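Long-range contacts in putative ABC-transporter ATP-binding protein (Alicyclobacillus acidocaldarius, PDB 1Z47), which probably binds and hydrolyses ATP as the nucleotide-binding subunit of an ABC-type sulfate importer: residues L291-E296 / H335-G340; A299-V304 / A341-N346; Y312-I317 / V324-V329. All blocks are in the same frame, centred on the assembly; numbering follows the deposited sequence.

Contact 1. Residues L291-E296 / H335-G340; sequences LQPASE and HRWSPG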
loop_
_atom_site.group_PDB
_atom_site.type_symbol
_atom_site.label_atom_id
_atom_site.label_comp_id
_atom_site.label_asym_id
_atom_site.label_seq_id
_atom_site.Cartn_x
_atom_site.Cartn_y
_atom_site.Cartn_z
ATOM N N LEU B 291 7.008 3.069 -25.303
ATOM C CA LEU B 291 8.283 3.691 -25.613
ATOM C C LEU B 291 9.046 2.965 -26.714
ATOM O O LEU B 291 9.064 1.735 -26.774
ATOM C CB LEU B 291 9.135 3.763 -24.353
ATOM C CG LEU B 291 8.346 4.277 -23.145
ATOM C CD1 LEU B 291 9.252 4.322 -21.939
ATOM C CD2 LEU B 291 7.770 5.646 -23.451
ATOM N N GLN B 292 9.681 3.747 -27.578
ATOM C CA GLN B 292 10.451 3.219 -28.688
ATOM C C GLN B 292 11.677 4.094 -28.780
ATOM O O GLN B 292 11.573 5.315 -28.676
ATOM C CB GLN B 292 9.612 3.289 -29.962
ATOM C CG GLN B 292 8.289 2.551 -29.792
ATOM C CD GLN B 292 7.377 2.634 -31.001
ATOM O OE1 GLN B 292 7.753 2.244 -32.107
ATOM N NE2 GLN B 292 6.158 3.134 -30.792
ATOM N N PRO B 293 12.862 3.482 -28.960
ATOM C CA PRO B 293 14.132 4.213 -29.055
ATOM C C PRO B 293 14.079 5.369 -30.051
ATOM O O PRO B 293 13.235 5.386 -30.949
ATOM C CB PRO B 293 15.129 3.125 -29.472
ATOM C CG PRO B 293 14.520 1.869 -28.897
ATOM C CD PRO B 293 13.067 2.048 -29.238
ATOM N N ALA B 294 14.978 6.334 -29.880
ATOM C CA ALA B 294 15.037 7.491 -30.767
ATOM C C ALA B 294 16.254 8.366 -30.495
ATOM O O ALA B 294 16.918 8.239 -29.458
ATOM C CB ALA B 294 13.760 8.324 -30.633
ATOM N N SER B 295 16.543 9.252 -31.444
ATOM C CA SER B 295 17.662 10.179 -31.325
ATOM C C SER B 295 17.187 11.395 -30.527
ATOM O O SER B 295 16.006 11.751 -30.588
ATOM C CB SER B 295 18.125 10.632 -32.720
ATOM O OG SER B 295 17.086 11.310 -33.418
ATOM N N GLU B 296 18.097 12.017 -29.778
ATOM C CA GLU B 296 17.760 13.210 -28.994
ATOM C C GLU B 296 17.066 14.162 -29.952
ATOM O O GLU B 296 16.003 14.709 -29.662
ATOM C CB GLU B 296 19.034 13.862 -28.444
ATOM C CG GLU B 296 18.837 15.261 -27.890
ATOM C CD GLU B 296 20.082 15.788 -27.210
ATOM O OE1 GLU B 296 21.161 15.750 -27.838
ATOM O OE2 GLU B 296 19.986 16.246 -26.051
ATOM N N HIS B 335 14.982 -4.629 -19.095
ATOM C CA HIS B 335 16.317 -4.116 -19.404
ATOM C C HIS B 335 16.402 -3.244 -20.652
ATOM O O HIS B 335 17.492 -2.837 -21.054
ATOM C CB HIS B 335 17.297 -5.283 -19.549
ATOM C CG HIS B 335 17.818 -5.802 -18.245
ATOM N ND1 HIS B 335 18.748 -5.118 -17.490
ATOM C CD2 HIS B 335 17.521 -6.926 -17.548
ATOM C CE1 HIS B 335 19.001 -5.795 -16.385
ATOM N NE2 HIS B 335 18.269 -6.896 -16.396
ATOM N N ARG B 336 15.257 -2.942 -21.248
ATOM C CA ARG B 336 15.222 -2.145 -22.470
ATOM C C ARG B 336 15.543 -0.649 -22.393
ATOM O O ARG B 336 16.088 -0.087 -23.350
ATOM C CB ARG B 336 13.864 -2.318 -23.152
ATOM C CG ARG B 336 13.783 -1.631 -24.499
ATOM C CD ARG B 336 12.486 -1.936 -25.206
ATOM N NE ARG B 336 12.442 -1.290 -26.512
ATOM C CZ ARG B 336 11.422 -1.386 -27.360
ATOM N NH1 ARG B 336 10.350 -2.108 -27.046
ATOM N NH2 ARG B 336 11.468 -0.753 -28.524
ATOM N N TRP B 337 15.218 0.004 -21.279
ATOM C CA TRP B 337 15.462 1.443 -21.167
ATOM C C TRP B 337 16.434 1.835 -20.069
ATOM O O TRP B 337 16.167 1.618 -18.888
ATOM C CB TRP B 337 14.141 2.172 -20.942
ATOM C CG TRP B 337 13.067 1.729 -21.869
ATOM C CD1 TRP B 337 11.940 1.035 -21.543
ATOM C CD2 TRP B 337 13.027 1.922 -23.281
ATOM N NE1 TRP B 337 11.198 0.780 -22.669
ATOM C CE2 TRP B 337 11.842 1.313 -23.752
ATOM C CE3 TRP B 337 13.877 2.547 -24.198
ATOM C CZ2 TRP B 337 11.486 1.312 -25.099
ATOM C CZ3 TRP B 337 13.521 2.544 -25.538
ATOM C CH2 TRP B 337 12.339 1.933 -25.974
ATOM N N SER B 338 17.548 2.442 -20.467
ATOM C CA SER B 338 18.576 2.860 -19.527
ATOM C C SER B 338 18.546 4.371 -19.291
ATOM O O SER B 338 18.101 5.131 -20.149
ATOM C CB SER B 338 19.948 2.443 -20.069
ATOM O OG SER B 338 20.989 2.772 -19.162
ATOM N N PRO B 339 19.013 4.824 -18.114
ATOM C CA PRO B 339 19.019 6.263 -17.822
ATOM C C PRO B 339 19.687 7.006 -18.978
ATOM O O PRO B 339 20.420 6.402 -19.759
ATOM C CB PRO B 339 19.839 6.351 -16.535
ATOM C CG PRO B 339 19.523 5.063 -15.851
ATOM C CD PRO B 339 19.572 4.057 -16.985
ATOM N N GLY B 340 19.429 8.306 -19.089
ATOM C CA GLY B 340 20.035 9.089 -20.152
ATOM C C GLY B 340 19.511 8.780 -21.543
ATOM O O GLY B 340 19.479 9.657 -22.405
#
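Trp337 holds its CG anti to the carbonyl carbon (chi1 -47°) and Leu291 makes the same choice (chi1 -46°), and these two torsions lay the leucine side chain against one face of the indole. CB of Leu291 comes down near the rim of that face, 3.5 Å from CZ2 of Trp337. CD1 reaches further over the ring system: it stands 4.2 Å from the centroid of the five-membered ring of Trp337 and only 15° off the ring normal, the geometry of a CH-pi contact. The opposite face is taken by Arg336 of the same loop, whose CG sits 3.6 Å above the plane of the Trp337 ring. The indole is thus clasped between strand and loop. Pro293 closes its edge, CD lying near the ring plane 3.3 Å from CH2 of Trp337, with CG beside CZ3. The arginine chain runs extended from CG to NE and brings NH2 to 3.3 Å from CD of Pro293, at the edge of the guanidinium, while O of Leu291 lies over one guanidinium face, 3.9 Å from NH2. Leu291 and Trp337 also touch Val327 and Val329, respectively, on strand 324-330. An alanine in place of Trp337 would remove the whole indole and would probably open a gap between Leu291, Pro293 and the aliphatic part of Arg336, leaving Leu291 and Pro293 without the ring they pack on. No hydrogen bond crosses between 291-296 and 335-340. Even the carbonyl oxygen of Leu291, 3.0 Å from CZ2 of Trp337, meets a ring carbon. The chemistry is therefore that of dispersion and shape fit around one aromatic plate, with at most a weak electrostatic pull between this oxygen and the arginine.

Contact 2. Residues A299-V304 / A341-N346; sequences AHAQVV and AWVHMN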
loop_
_atom_site.group_PDB
_atom_site.type_symbol
_atom_site.label_atom_id
_atom_site.label_comp_id
_atom_site.label_asym_id
_atom_site.label_seq_id
_atom_site.Cartn_x
_atom_site.Cartn_y
_atom_site.Cartn_z
ATOM N N ALA B 299 13.719 12.855 -30.350
ATOM C CA ALA B 299 13.167 12.177 -29.178
ATOM C C ALA B 299 12.211 13.067 -28.389
ATOM O O ALA B 299 12.375 14.293 -28.366
ATOM C CB ALA B 299 14.296 11.701 -28.273
ATOM N N HIS B 300 11.222 12.437 -27.749
ATOM C CA HIS B 300 10.220 13.134 -26.928
ATOM C C HIS B 300 10.710 13.293 -25.499
ATOM O O HIS B 300 10.471 14.320 -24.855
ATOM C CB HIS B 300 8.913 12.350 -26.886
ATOM C CG HIS B 300 8.184 12.305 -28.188
ATOM N ND1 HIS B 300 7.181 11.395 -28.444
ATOM C CD2 HIS B 300 8.281 13.081 -29.292
ATOM C CE1 HIS B 300 6.689 11.614 -29.651
ATOM N NE2 HIS B 300 7.338 12.632 -30.185
ATOM N N ALA B 301 11.395 12.268 -25.001
ATOM C CA ALA B 301 11.884 12.307 -23.640
ATOM C C ALA B 301 13.201 11.590 -23.434
ATOM O O ALA B 301 13.730 10.938 -24.326
ATOM C CB ALA B 301 10.829 11.731 -22.709
ATOM N N GLN B 302 13.732 11.737 -22.233
ATOM C CA GLN B 302 14.979 11.102 -21.867
ATOM C C GLN B 302 14.668 10.351 -20.578
ATOM O O GLN B 302 14.004 10.876 -19.683
ATOM C CB GLN B 302 16.064 12.157 -21.650
ATOM C CG GLN B 302 17.443 11.581 -21.441
ATOM C CD GLN B 302 18.519 12.647 -21.436
ATOM O OE1 GLN B 302 18.471 13.595 -20.648
ATOM N NE2 GLN B 302 19.503 12.495 -22.314
ATOM N N VAL B 303 15.138 9.117 -20.493
ATOM C CA VAL B 303 14.878 8.291 -19.328
ATOM C C VAL B 303 15.627 8.738 -18.095
ATOM O O VAL B 303 16.842 8.907 -18.119
ATOM C CB VAL B 303 15.232 6.829 -19.625
ATOM C CG1 VAL B 303 15.212 6.007 -18.332
ATOM C CG2 VAL B 303 14.259 6.270 -20.659
ATOM N N VAL B 304 14.892 8.954 -17.013
ATOM C CA VAL B 304 15.518 9.344 -15.770
ATOM C C VAL B 304 15.942 8.011 -15.164
ATOM O O VAL B 304 17.099 7.821 -14.808
ATOM C CB VAL B 304 14.525 10.066 -14.837
ATOM C CG1 VAL B 304 15.222 10.479 -13.558
ATOM C CG2 VAL B 304 13.950 11.287 -15.542
ATOM N N ALA B 341 19.092 7.540 -21.767
ATOM C CA ALA B 341 18.569 7.126 -23.068
ATOM C C ALA B 341 17.445 8.031 -23.584
ATOM O O ALA B 341 16.593 8.475 -22.811
ATOM C CB ALA B 341 18.073 5.692 -22.983
ATOM N N TRP B 342 17.445 8.307 -24.890
ATOM C CA TRP B 342 16.401 9.134 -25.508
ATOM C C TRP B 342 15.280 8.260 -26.058
ATOM O O TRP B 342 15.534 7.182 -26.590
ATOM C CB TRP B 342 16.978 10.013 -26.629
ATOM C CG TRP B 342 17.709 11.207 -26.099
ATOM C CD1 TRP B 342 19.043 11.300 -25.824
ATOM C CD2 TRP B 342 17.121 12.435 -25.651
ATOM N NE1 TRP B 342 19.322 12.505 -25.224
ATOM C CE2 TRP B 342 18.159 13.221 -25.107
ATOM C CE3 TRP B 342 15.815 12.944 -25.651
ATOM C CZ2 TRP B 342 17.932 14.492 -24.564
ATOM C CZ3 TRP B 342 15.588 14.207 -25.112
ATOM C CH2 TRP B 342 16.644 14.966 -24.577
ATOM N N VAL B 343 14.039 8.728 -25.933
ATOM C CA VAL B 343 12.888 7.953 -26.392
ATOM C C VAL B 343 11.713 8.727 -26.965
ATOM O O VAL B 343 11.548 9.928 -26.729
ATOM C CB VAL B 343 12.304 7.071 -25.257
ATOM C CG1 VAL B 343 13.306 6.003 -24.847
ATOM C CG2 VAL B 343 11.921 7.951 -24.060
ATOM N N HIS B 344 10.888 7.984 -27.698
ATOM C CA HIS B 344 9.671 8.452 -28.345
ATOM C C HIS B 344 8.542 7.849 -27.527
ATOM O O HIS B 344 8.645 6.695 -27.108
ATOM C CB HIS B 344 9.619 7.915 -29.785
ATOM C CG HIS B 344 8.257 7.949 -30.412
ATOM N ND1 HIS B 344 7.826 8.990 -31.207
ATOM C CD2 HIS B 344 7.235 7.062 -30.374
ATOM C CE1 HIS B 344 6.599 8.744 -31.632
ATOM N NE2 HIS B 344 6.217 7.580 -31.140
ATOM N N MET B 345 7.482 8.628 -27.296
ATOM C CA MET B 345 6.311 8.196 -26.530
ATOM C C MET B 345 5.127 7.907 -27.430
ATOM O O MET B 345 4.980 8.511 -28.485
ATOM C CB MET B 345 5.878 9.277 -25.540
ATOM C CG MET B 345 6.802 9.486 -24.371
ATOM S SD MET B 345 6.345 11.001 -23.495
ATOM C CE MET B 345 7.729 12.014 -23.884
ATOM N N ASN B 346 4.264 7.006 -26.980
ATOM C CA ASN B 346 3.085 6.624 -27.734
ATOM C C ASN B 346 1.894 6.477 -26.798
ATOM O O ASN B 346 1.650 5.391 -26.250
ATOM C CB ASN B 346 3.330 5.290 -28.426
ATOM C CG ASN B 346 2.336 5.016 -29.527
ATOM O OD1 ASN B 346 1.156 5.380 -29.444
ATOM N ND2 ASN B 346 2.807 4.356 -30.569
#
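Trp342 and His300 bury the most surface here, with Gln302 next. Over one face of the Trp342 indole lies the side chain of Gln302: its CB is 3.9 Å from the centroid of the six-membered ring and only 3° off the normal, a CH-pi contact. CD lies by CE2 and CZ2 of Trp342 and NE2 comes beside NE1, a meeting of two donors and not a hydrogen bond; NE2 instead gives a weak hydrogen bond to O of Gly340. Obliquely to the same indole, CB of Ala299 approaches CE3 of Trp342 at 3.3 Å.

In His300, with CG anti to the carbonyl carbon, chi1 -68° carries the ring to the neighbouring strand, and the turn about CB-CG presents ND1 there, where it accepts the N-H of Met345 at 3.0 Å. That bond is almost straight (171° at the hydrogen), although the donor is tilted out of the imidazole plane. The ring of His344 lies alongside, with centroids 4.5 Å apart in an oblique pairing. CE of Met345 reaches back to CB of His300 and packs tightly on CB of Ala301, at 3.3 Å; Ala301 points to the face opposite Gln302 and Trp342.

The backbone shows why His300 and Ala301 both face Val343. O of Val343 accepts from N of His300 at 2.7 Å and from N of Ala301 at 2.9 Å. Two residues opposite one are the signature of a classic beta bulge, placed here where strand 301-308 begins pairing antiparallel with strand 342-347.

Contact 3. Residues Y312-I317 / V324-V329; sequences YSACWI and VWEVHV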
loop_
_atom_site.group_PDB
_atom_site.type_symbol
_atom_site.label_atom_id
_atom_site.label_comp_id
_atom_site.label_asym_id
_atom_site.label_seq_id
_atom_site.Cartn_x
_atom_site.Cartn_y
_atom_site.Cartn_z
ATOM N N TYR B 312 5.707 -5.770 -13.927
ATOM C CA TYR B 312 6.004 -4.706 -14.882
ATOM C C TYR B 312 7.182 -3.894 -14.392
ATOM O O TYR B 312 7.538 -3.946 -13.212
ATOM C CB TYR B 312 4.777 -3.792 -15.042
ATOM C CG TYR B 312 4.513 -2.917 -13.834
ATOM C CD1 TYR B 312 5.150 -1.683 -13.698
ATOM C CD2 TYR B 312 3.692 -3.355 -12.782
ATOM C CE1 TYR B 312 4.988 -0.899 -12.551
ATOM C CE2 TYR B 312 3.525 -2.570 -11.616
ATOM C CZ TYR B 312 4.184 -1.344 -11.515
ATOM O OH TYR B 312 4.059 -0.568 -10.381
ATOM N N SER B 313 7.797 -3.158 -15.311
ATOM C CA SER B 313 8.912 -2.302 -14.990
ATOM C C SER B 313 8.416 -0.847 -15.051
ATOM O O SER B 313 7.732 -0.444 -16.002
ATOM C CB SER B 313 10.044 -2.513 -16.000
ATOM O OG SER B 313 11.188 -1.722 -15.690
ATOM N N ALA B 314 8.748 -0.071 -14.031
ATOM C CA ALA B 314 8.325 1.318 -13.999
ATOM C C ALA B 314 9.426 2.153 -14.625
ATOM O O ALA B 314 10.601 2.014 -14.280
ATOM C CB ALA B 314 8.068 1.774 -12.558
ATOM N N CYS B 315 9.042 3.016 -15.552
ATOM C CA CYS B 315 10.019 3.868 -16.194
ATOM C C CYS B 315 9.629 5.350 -16.130
ATOM O O CYS B 315 8.559 5.741 -16.593
ATOM C CB CYS B 315 10.194 3.430 -17.649
ATOM S SG CYS B 315 11.566 4.265 -18.492
ATOM N N TRP B 316 10.493 6.159 -15.528
ATOM C CA TRP B 316 10.260 7.596 -15.448
ATOM C C TRP B 316 11.077 8.298 -16.541
ATOM O O TRP B 316 12.280 8.055 -16.683
ATOM C CB TRP B 316 10.660 8.131 -14.070
ATOM C CG TRP B 316 9.677 7.719 -12.990
ATOM C CD1 TRP B 316 8.522 8.366 -12.633
ATOM C CD2 TRP B 316 9.724 6.520 -12.207
ATOM N NE1 TRP B 316 7.843 7.637 -11.678
ATOM C CE2 TRP B 316 8.560 6.498 -11.400
ATOM C CE3 TRP B 316 10.632 5.454 -12.116
ATOM C CZ2 TRP B 316 8.282 5.452 -10.507
ATOM C CZ3 TRP B 316 10.356 4.408 -11.227
ATOM C CH2 TRP B 316 9.185 4.421 -10.437
ATOM N N ILE B 317 10.407 9.149 -17.307
ATOM C CA ILE B 317 11.048 9.912 -18.390
ATOM C C ILE B 317 10.705 11.410 -18.312
ATOM O O ILE B 317 9.622 11.792 -17.850
ATOM C CB ILE B 317 10.607 9.386 -19.766
ATOM C CG1 ILE B 317 9.090 9.497 -19.889
ATOM C CG2 ILE B 317 11.076 7.928 -19.940
ATOM C CD1 ILE B 317 8.524 9.105 -21.235
ATOM N N VAL B 324 7.836 15.140 -16.145
ATOM C CA VAL B 324 8.325 13.821 -15.782
ATOM C C VAL B 324 7.133 12.886 -15.784
ATOM O O VAL B 324 6.224 13.017 -14.965
ATOM C CB VAL B 324 9.019 13.836 -14.398
ATOM C CG1 VAL B 324 9.341 12.410 -13.927
ATOM C CG2 VAL B 324 10.304 14.619 -14.498
ATOM N N TRP B 325 7.133 11.964 -16.738
ATOM C CA TRP B 325 6.059 10.985 -16.902
ATOM C C TRP B 325 6.446 9.620 -16.346
ATOM O O TRP B 325 7.609 9.218 -16.424
ATOM C CB TRP B 325 5.730 10.771 -18.381
ATOM C CG TRP B 325 4.984 11.880 -19.043
ATOM C CD1 TRP B 325 5.377 13.186 -19.139
ATOM C CD2 TRP B 325 3.730 11.783 -19.728
ATOM N NE1 TRP B 325 4.444 13.903 -19.839
ATOM C CE2 TRP B 325 3.425 13.073 -20.218
ATOM C CE3 TRP B 325 2.835 10.737 -19.979
ATOM C CZ2 TRP B 325 2.257 13.346 -20.950
ATOM C CZ3 TRP B 325 1.673 11.003 -20.708
ATOM C CH2 TRP B 325 1.395 12.303 -21.185
ATOM N N GLU B 326 5.461 8.910 -15.798
ATOM C CA GLU B 326 5.677 7.562 -15.299
ATOM C C GLU B 326 5.015 6.635 -16.304
ATOM O O GLU B 326 3.853 6.799 -16.656
ATOM C CB GLU B 326 5.053 7.329 -13.911
ATOM C CG GLU B 326 5.329 5.893 -13.407
ATOM C CD GLU B 326 4.834 5.619 -11.990
ATOM O OE1 GLU B 326 4.519 6.580 -11.261
ATOM O OE2 GLU B 326 4.782 4.431 -11.606
ATOM N N VAL B 327 5.783 5.668 -16.774
ATOM C CA VAL B 327 5.303 4.714 -17.754
ATOM C C VAL B 327 5.536 3.297 -17.229
ATOM O O VAL B 327 6.554 3.029 -16.595
ATOM C CB VAL B 327 6.084 4.873 -19.098
ATOM C CG1 VAL B 327 5.636 3.786 -20.104
ATOM C CG2 VAL B 327 5.864 6.299 -19.681
ATOM N N HIS B 328 4.599 2.398 -17.514
ATOM C CA HIS B 328 4.730 1.008 -17.086
ATOM C C HIS B 328 4.941 0.120 -18.310
ATOM O O HIS B 328 4.070 0.032 -19.164
ATOM C CB HIS B 328 3.477 0.568 -16.311
ATOM C CG HIS B 328 3.353 1.202 -14.956
ATOM N ND1 HIS B 328 2.298 0.951 -14.107
ATOM C CD2 HIS B 328 4.175 2.056 -14.294
ATOM C CE1 HIS B 328 2.472 1.626 -12.982
ATOM N NE2 HIS B 328 3.604 2.303 -13.068
ATOM N N VAL B 329 6.103 -0.515 -18.412
ATOM C CA VAL B 329 6.353 -1.400 -19.559
ATOM C C VAL B 329 6.368 -2.859 -19.096
ATOM O O VAL B 329 6.741 -3.138 -17.961
ATOM C CB VAL B 329 7.684 -1.071 -20.252
ATOM C CG1 VAL B 329 7.681 0.381 -20.723
ATOM C CG2 VAL B 329 8.844 -1.306 -19.306
HETATM O O HOH W 1 5.883 8.801 -10.306
#
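Glu326 and Trp316 lie side by side across the two strands, pointing the same way, and the glutamate can be followed atom by atom. With CG anti to the backbone N (chi1 -179°) and the chain extended beyond it, Glu326 runs along the indole. CB is 3.6 Å from NE1 of Trp316 and CG 3.5 Å from the same nitrogen; CD passes CZ2 of Trp316 at 3.8 Å. At the tip the oxygens divide. OE1 reaches the indole through a water, which accepts from NE1 of Trp316 at 2.7 Å, in the ring plane, and donates to OE1 of Glu326 at 2.8 Å. OE2 accepts from NE2 of His328, again at 2.8 Å; the donor stands above the carboxylate plane (37° out of it), whereas the oxygen lies near the plane of the imidazole.

This bond helps set the rotation of His328, one face of which is covered by Tyr312. The two rings stack face to face, centroids 4.1 Å apart and planes at 25°, with CE1 of Tyr312 over the centre of the imidazole. OH of Tyr312 is hydrogen-bonded to NZ of Lys309, and Trp316 also packs on Glu211 of the second subunit.

On the reverse face Ser313, Cys315 and Ile317 pair with Val329, Val327 and Trp325. These are the three hydrogen-bonded pairs, each closed by two N-H to O bonds, and they alternate with the non-hydrogen-bonded pairs Ala314-His328 and Trp316-Glu326. The alternation is that of regular antiparallel pairing; because strands 312-319 and 324-330 follow each other through a short connection, they form a beta hairpin.

Overall arrangement
All three contacts belong to one antiparallel sheet, ordered 289-293, 342-347, 301-308, 312-319, 324-330. Contact 2 pairs two neighbouring strands in its middle, contact 3 is the hairpin at one side, and contact 1 sets the loop before strand 342-347 against the outermost strand 289-293. Centres of contacts 1 and 2 are about 6 Å apart, and contact 3 lies about 12 and 11 Å from them. Along the chain the segments of contacts 1 and 2 alternate, and both enclose the hairpin. Leu291, Trp337, Cys315, Val327 and Val329 meet between contacts 1 and 3, consistent with a curled, OB-like sheet, as in the C-terminal regulatory domains of related transporter ATPases.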